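Local coordinates for transcriptional regulator, MerR family (Listeria monocytogenes str. 4b F2365, PDB 3GP4), which probably binds promoter DNA as a dimeric, all-helical transcriptional regulator of the MerR family, at residues Ile25-Pro30 / Ala64-Leu69; Arg56-Ser61 / Ile91-Arg96. One frame throughout, in Å; residues are numbered along the deposited sequence.

How the contacts relate
Helix 62-74 of this MerR-type regulator connects the two contacts. Contact 1 packs the loop that follows helix 16-25 of the helix-turn-helix onto it; contact 2 sets the turn that leads into it, 56-61, against the long helix 79-130. Their segments alternate along the chain and their centres lie about 17 Å apart, yet they touch: Leu65 CD1 packs 3.7 Å from Arg56 CD, and Leu65 CD2 lies 4.1 Å from Leu60 CD2. Both also reach the second subunit: Tyr68 of contact 1 is hydrogen-bonded to its Tyr114, a position that lines the d-methionine pocket, whereas contact 2 packs on its Ala103 and Leu104.

Contact 1: Ile25-Pro30 / Ala64-Leu69; sequences IGLIPP and ALIDYL
Leu69 swings CG to the far side of CB from its own nitrogen (chi1 -176°), placing CD1 at the ring of Pro29 and CD2 on the loop backbone, 3.3 Å from Gly26 O, while Ile66 keeps CG1 beside its own N (chi1 -70°) and extends CD1 toward Ile25. The packing joins the loop after the helix-turn-helix (helices 5-12 and 16-25) to helix 62-74 within the MerR-type DNA-binding domain. Gly26 closes helix 16-25 in a Schellman motif with positive phi (85°), and the chain then passes helix 62-74, Leu27 and Ile66 having their CA atoms 5.0 Å apart. Leu69 CD1 meets the proline ring at Pro29 CG, 3.5 Å away, and Trp48 of helix 43-57 touches both residues. Ile25 and Ile66 cross at about a right angle, their CD1 atoms 3.7 Å apart. Although the CB of Leu27 points away from the helix, its CD2 turns back and presses on Leu65 CB at 3.4 Å, a tight carbon pair; the same methyl also packs on Ile66 CG1. No direct hydrogen bond joins the two segments. One water instead donates to both backbones: it lies 2.6 Å from Gly26 O and 2.8 Å from Ile66 O.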
loop_
_atom_site.group_PDB
_atom_site.type_symbol
_atom_site.label_atom_id
_atom_site.label_comp_id
_atom_site.label_asym_id
_atom_site.label_seq_id
_atom_site.Cartn_x
_atom_site.Cartn_y
_atom_site.Cartn_z
ATOM N N ILE A 25 -19.232 14.463 1.944
ATOM C CA ILE A 25 -19.468 13.466 0.893
ATOM C C ILE A 25 -20.112 12.147 1.384
ATOM O O ILE A 25 -20.347 11.226 0.603
ATOM C CB ILE A 25 -18.220 13.205 0.022
ATOM C CG1 ILE A 25 -17.128 12.458 0.787
ATOM C CG2 ILE A 25 -17.784 14.513 -0.731
ATOM C CD1 ILE A 25 -16.245 11.663 -0.184
ATOM N N GLY A 26 -20.394 12.095 2.676
ATOM C CA GLY A 26 -21.089 10.968 3.274
ATOM C C GLY A 26 -20.230 9.787 3.670
ATOM O O GLY A 26 -20.681 8.629 3.584
ATOM N N LEU A 27 -18.998 10.054 4.080
ATOM C CA LEU A 27 -18.156 9.007 4.657
ATOM C C LEU A 27 -18.441 8.802 6.138
ATOM O O LEU A 27 -18.329 7.686 6.646
ATOM C CB LEU A 27 -16.702 9.364 4.479
ATOM C CG LEU A 27 -16.193 9.075 3.053
ATOM C CD1 LEU A 27 -14.797 9.744 2.943
ATOM C CD2 LEU A 27 -16.068 7.590 2.753
ATOM N N ILE A 28 -18.849 9.870 6.808
ATOM C CA ILE A 28 -19.265 9.793 8.225
ATOM C C ILE A 28 -20.669 10.366 8.365
ATOM O O ILE A 28 -21.136 11.114 7.487
ATOM C CB ILE A 28 -18.285 10.498 9.193
ATOM C CG1 ILE A 28 -18.327 12.036 9.011
ATOM C CG2 ILE A 28 -16.870 9.864 9.044
ATOM C CD1 ILE A 28 -17.299 12.854 9.839
ATOM N N PRO A 29 -21.369 9.978 9.437
ATOM C CA PRO A 29 -22.748 10.483 9.581
ATOM C C PRO A 29 -22.790 12.006 9.805
ATOM O O PRO A 29 -21.835 12.576 10.333
ATOM C CB PRO A 29 -23.281 9.724 10.810
ATOM C CG PRO A 29 -22.409 8.513 10.946
ATOM C CD PRO A 29 -21.038 8.929 10.416
ATOM N N PRO A 30 -23.900 12.678 9.428
ATOM C CA PRO A 30 -23.973 14.117 9.671
ATOM C C PRO A 30 -23.746 14.455 11.143
ATOM O O PRO A 30 -24.209 13.750 12.019
ATOM C CB PRO A 30 -25.415 14.460 9.295
ATOM C CG PRO A 30 -25.799 13.397 8.326
ATOM C CD PRO A 30 -25.178 12.162 8.909
ATOM N N ALA A 64 -17.053 2.504 -1.721
ATOM C CA ALA A 64 -17.517 1.394 -0.872
ATOM C C ALA A 64 -17.887 1.949 0.504
ATOM O O ALA A 64 -18.915 1.563 1.073
ATOM C CB ALA A 64 -16.449 0.308 -0.750
ATOM N N LEU A 65 -17.064 2.868 1.019
ATOM C CA LEU A 65 -17.235 3.387 2.385
ATOM C C LEU A 65 -18.486 4.279 2.453
ATOM O O LEU A 65 -19.207 4.251 3.455
ATOM C CB LEU A 65 -15.997 4.147 2.854
ATOM C CG LEU A 65 -14.751 3.246 3.077
ATOM C CD1 LEU A 65 -13.563 4.127 3.325
ATOM C CD2 LEU A 65 -14.957 2.305 4.260
ATOM N N ILE A 66 -18.722 5.032 1.382
ATOM C CA ILE A 66 -19.952 5.845 1.264
ATOM C C ILE A 66 -21.180 4.942 1.263
ATOM O O ILE A 66 -22.156 5.233 1.993
ATOM C CB ILE A 66 -19.900 6.810 0.063
ATOM C CG1 ILE A 66 -18.874 7.925 0.354
ATOM C CG2 ILE A 66 -21.264 7.517 -0.183
ATOM C CD1 ILE A 66 -18.512 8.794 -0.879
ATOM N N ASP A 67 -21.134 3.837 0.507
ATOM C CA ASP A 67 -22.257 2.846 0.476
ATOM C C ASP A 67 -22.517 2.259 1.845
ATOM O O ASP A 67 -23.681 2.061 2.222
ATOM C CB ASP A 67 -21.995 1.638 -0.471
ATOM C CG ASP A 67 -22.340 1.914 -1.920
ATOM O OD1 ASP A 67 -22.651 3.066 -2.281
ATOM O OD2 ASP A 67 -22.287 0.954 -2.725
ATOM N N TYR A 68 -21.442 1.952 2.566
ATOM C CA TYR A 68 -21.530 1.318 3.884
ATOM C C TYR A 68 -22.226 2.239 4.876
ATOM O O TYR A 68 -23.180 1.823 5.570
ATOM C CB TYR A 68 -20.133 0.930 4.392
ATOM C CG TYR A 68 -20.166 0.312 5.766
ATOM C CD1 TYR A 68 -20.510 -1.012 5.935
ATOM C CD2 TYR A 68 -19.864 1.073 6.897
ATOM C CE1 TYR A 68 -20.551 -1.595 7.197
ATOM C CE2 TYR A 68 -19.909 0.503 8.170
ATOM C CZ TYR A 68 -20.247 -0.845 8.301
ATOM O OH TYR A 68 -20.293 -1.438 9.557
ATOM N N LEU A 69 -21.781 3.493 4.934
ATOM C CA LEU A 69 -22.511 4.488 5.739
ATOM C C LEU A 69 -23.979 4.679 5.296
ATOM O O LEU A 69 -24.878 4.700 6.168
ATOM C CB LEU A 69 -21.781 5.831 5.794
ATOM C CG LEU A 69 -22.520 6.814 6.708
ATOM C CD1 LEU A 69 -22.515 6.355 8.157
ATOM C CD2 LEU A 69 -21.880 8.137 6.594
HETATM O O HOH W 1 -22.999 7.804 2.884
#

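Contact 2: Arg56-Ser61 / Ile91-Arg96; sequences RRAGLS and IELKNR
Leu60 and Leu93 have the nearest CA atoms, 7.4 Å apart, where the turn after helix 43-57 passes one face of helix 79-130. Gly59 ends the first helix in a Schellman motif with positive phi (89°), and Gly59 N bonds back to Arg56 O. Arg96 reaches across from the long helix: its chain bends at chi3 (-60°), bringing the guanidinium to the turn. There NH2 donates to Ala58 O at 3.0 Å, with an N-H...O angle of 150°; the oxygen is tilted from the guanidinium plane. The backbone oxygen of Gly59 sits over one face of this flat group and Leu93 CA over the opposite face, both offset toward the rim. A water donates to Ala58 O as well and accepts a weak bond from Arg96 NE, giving that carbonyl a second donor. The turn links helix 43-57 to helix 62-74 within the MerR-type DNA-binding domain, so the arginine ties that domain to the long helix. Beside the polar bridge, Leu93 CD1 packs 3.5 Å from Ala58 O and 4.1 Å from Ala58 CB, while Ala103 and Leu104 of the second subunit pack on Ala58 and Leu93, respectively. Within the turn, Arg56 NH1 donates to Leu60 O at 2.9 Å, the oxygen lying in the guanidinium plane.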
loop_
_atom_site.group_PDB
_atom_site.type_symbol
_atom_site.label_atom_id
_atom_site.label_comp_id
_atom_site.label_asym_id
_atom_site.label_seq_id
_atom_site.Cartn_x
_atom_site.Cartn_y
_atom_site.Cartn_z
ATOM N N ARG A 56 -9.449 4.142 4.690
ATOM C CA ARG A 56 -8.935 4.843 3.521
ATOM C C ARG A 56 -7.431 4.628 3.348
ATOM O O ARG A 56 -6.958 4.480 2.218
ATOM C CB ARG A 56 -9.249 6.343 3.599
ATOM C CG ARG A 56 -10.714 6.646 3.262
ATOM C CD ARG A 56 -11.066 6.342 1.812
ATOM N NE ARG A 56 -10.316 7.214 0.905
ATOM C CZ ARG A 56 -9.641 6.817 -0.170
ATOM N NH1 ARG A 56 -9.601 5.544 -0.540
ATOM N NH2 ARG A 56 -8.998 7.723 -0.890
ATOM N N ARG A 57 -6.709 4.678 4.466
ATOM C CA ARG A 57 -5.263 4.479 4.494
ATOM C C ARG A 57 -4.940 3.075 3.996
ATOM O O ARG A 57 -3.960 2.892 3.298
ATOM C CB ARG A 57 -4.755 4.711 5.911
ATOM C CG ARG A 57 -3.279 4.564 6.160
ATOM C CD ARG A 57 -2.960 5.371 7.429
ATOM N NE ARG A 57 -1.539 5.349 7.735
ATOM C CZ ARG A 57 -1.003 4.987 8.903
ATOM N NH1 ARG A 57 -1.768 4.636 9.939
ATOM N NH2 ARG A 57 0.320 4.993 9.033
ATOM N N ALA A 58 -5.796 2.095 4.309
ATOM C CA ALA A 58 -5.654 0.724 3.774
ATOM C C ALA A 58 -6.150 0.503 2.333
ATOM O O ALA A 58 -6.110 -0.632 1.843
ATOM C CB ALA A 58 -6.308 -0.288 4.712
ATOM N N GLY A 59 -6.680 1.561 1.708
ATOM C CA GLY A 59 -7.087 1.573 0.291
ATOM C C GLY A 59 -8.509 1.133 0.002
ATOM O O GLY A 59 -8.851 0.840 -1.140
ATOM N N LEU A 60 -9.357 1.045 1.029
ATOM C CA LEU A 60 -10.774 0.752 0.745
ATOM C C LEU A 60 -11.301 1.916 -0.060
ATOM O O LEU A 60 -11.016 3.086 0.257
ATOM C CB LEU A 60 -11.603 0.587 2.032
ATOM C CG LEU A 60 -11.566 -0.832 2.624
ATOM C CD1 LEU A 60 -10.202 -1.154 3.237
ATOM C CD2 LEU A 60 -12.689 -1.033 3.679
ATOM N N SER A 61 -12.080 1.618 -1.097
ATOM C CA SER A 61 -12.565 2.692 -1.954
ATOM C C SER A 61 -13.532 3.611 -1.232
ATOM O O SER A 61 -14.310 3.173 -0.358
ATOM C CB SER A 61 -13.153 2.172 -3.278
ATOM O OG SER A 61 -14.571 1.990 -3.254
ATOM N N ILE A 91 -11.766 -9.386 1.200
ATOM C CA ILE A 91 -11.087 -10.187 0.145
ATOM C C ILE A 91 -10.066 -9.319 -0.625
ATOM O O ILE A 91 -8.900 -9.730 -0.824
ATOM C CB ILE A 91 -12.126 -10.798 -0.814
ATOM C CG1 ILE A 91 -12.838 -11.964 -0.117
ATOM C CG2 ILE A 91 -11.502 -11.194 -2.179
ATOM C CD1 ILE A 91 -14.051 -12.465 -0.894
ATOM N N GLU A 92 -10.512 -8.141 -1.048
ATOM C CA GLU A 92 -9.673 -7.260 -1.869
ATOM C C GLU A 92 -8.486 -6.722 -1.088
ATOM O O GLU A 92 -7.376 -6.574 -1.655
ATOM C CB GLU A 92 -10.498 -6.131 -2.483
ATOM C CG GLU A 92 -11.548 -6.686 -3.472
ATOM C CD GLU A 92 -12.496 -5.651 -4.038
ATOM O OE1 GLU A 92 -12.198 -4.440 -3.993
ATOM O OE2 GLU A 92 -13.554 -6.064 -4.561
ATOM N N LEU A 93 -8.704 -6.401 0.186
ATOM C CA LEU A 93 -7.611 -5.949 1.048
ATOM C C LEU A 93 -6.624 -7.106 1.275
ATOM O O LEU A 93 -5.398 -6.892 1.236
ATOM C CB LEU A 93 -8.118 -5.390 2.408
ATOM C CG LEU A 93 -7.042 -5.002 3.465
ATOM C CD1 LEU A 93 -5.953 -3.998 2.949
ATOM C CD2 LEU A 93 -7.686 -4.441 4.737
ATOM N N LYS A 94 -7.148 -8.307 1.540
ATOM C CA LYS A 94 -6.272 -9.488 1.753
ATOM C C LYS A 94 -5.421 -9.717 0.500
ATOM O O LYS A 94 -4.218 -9.976 0.614
ATOM C CB LYS A 94 -7.070 -10.763 2.060
ATOM C CG LYS A 94 -6.225 -12.084 2.127
ATOM C CD LYS A 94 -5.142 -11.928 3.212
ATOM C CE LYS A 94 -4.674 -13.287 3.822
ATOM N NZ LYS A 94 -3.823 -14.082 2.908
ATOM N N ASN A 95 -6.034 -9.603 -0.672
ATOM C CA ASN A 95 -5.281 -9.744 -1.920
ATOM C C ASN A 95 -4.169 -8.694 -2.051
ATOM O O ASN A 95 -3.033 -9.083 -2.371
ATOM C CB ASN A 95 -6.193 -9.816 -3.131
ATOM C CG ASN A 95 -7.031 -11.091 -3.135
ATOM O OD1 ASN A 95 -6.725 -12.030 -2.399
ATOM N ND2 ASN A 95 -8.098 -11.120 -3.939
ATOM N N ARG A 96 -4.460 -7.425 -1.736
ATOM C CA ARG A 96 -3.435 -6.348 -1.723
ATOM C C ARG A 96 -2.261 -6.636 -0.793
ATOM O O ARG A 96 -1.068 -6.467 -1.187
ATOM C CB ARG A 96 -4.039 -4.973 -1.407
ATOM C CG ARG A 96 -4.869 -4.362 -2.542
ATOM C CD ARG A 96 -5.179 -2.865 -2.301
ATOM N NE ARG A 96 -5.947 -2.587 -1.068
ATOM C CZ ARG A 96 -7.274 -2.730 -0.954
ATOM N NH1 ARG A 96 -7.989 -3.187 -1.965
ATOM N NH2 ARG A 96 -7.884 -2.431 0.188
HETATM O O HOH W 2 -3.686 -0.926 0.054
#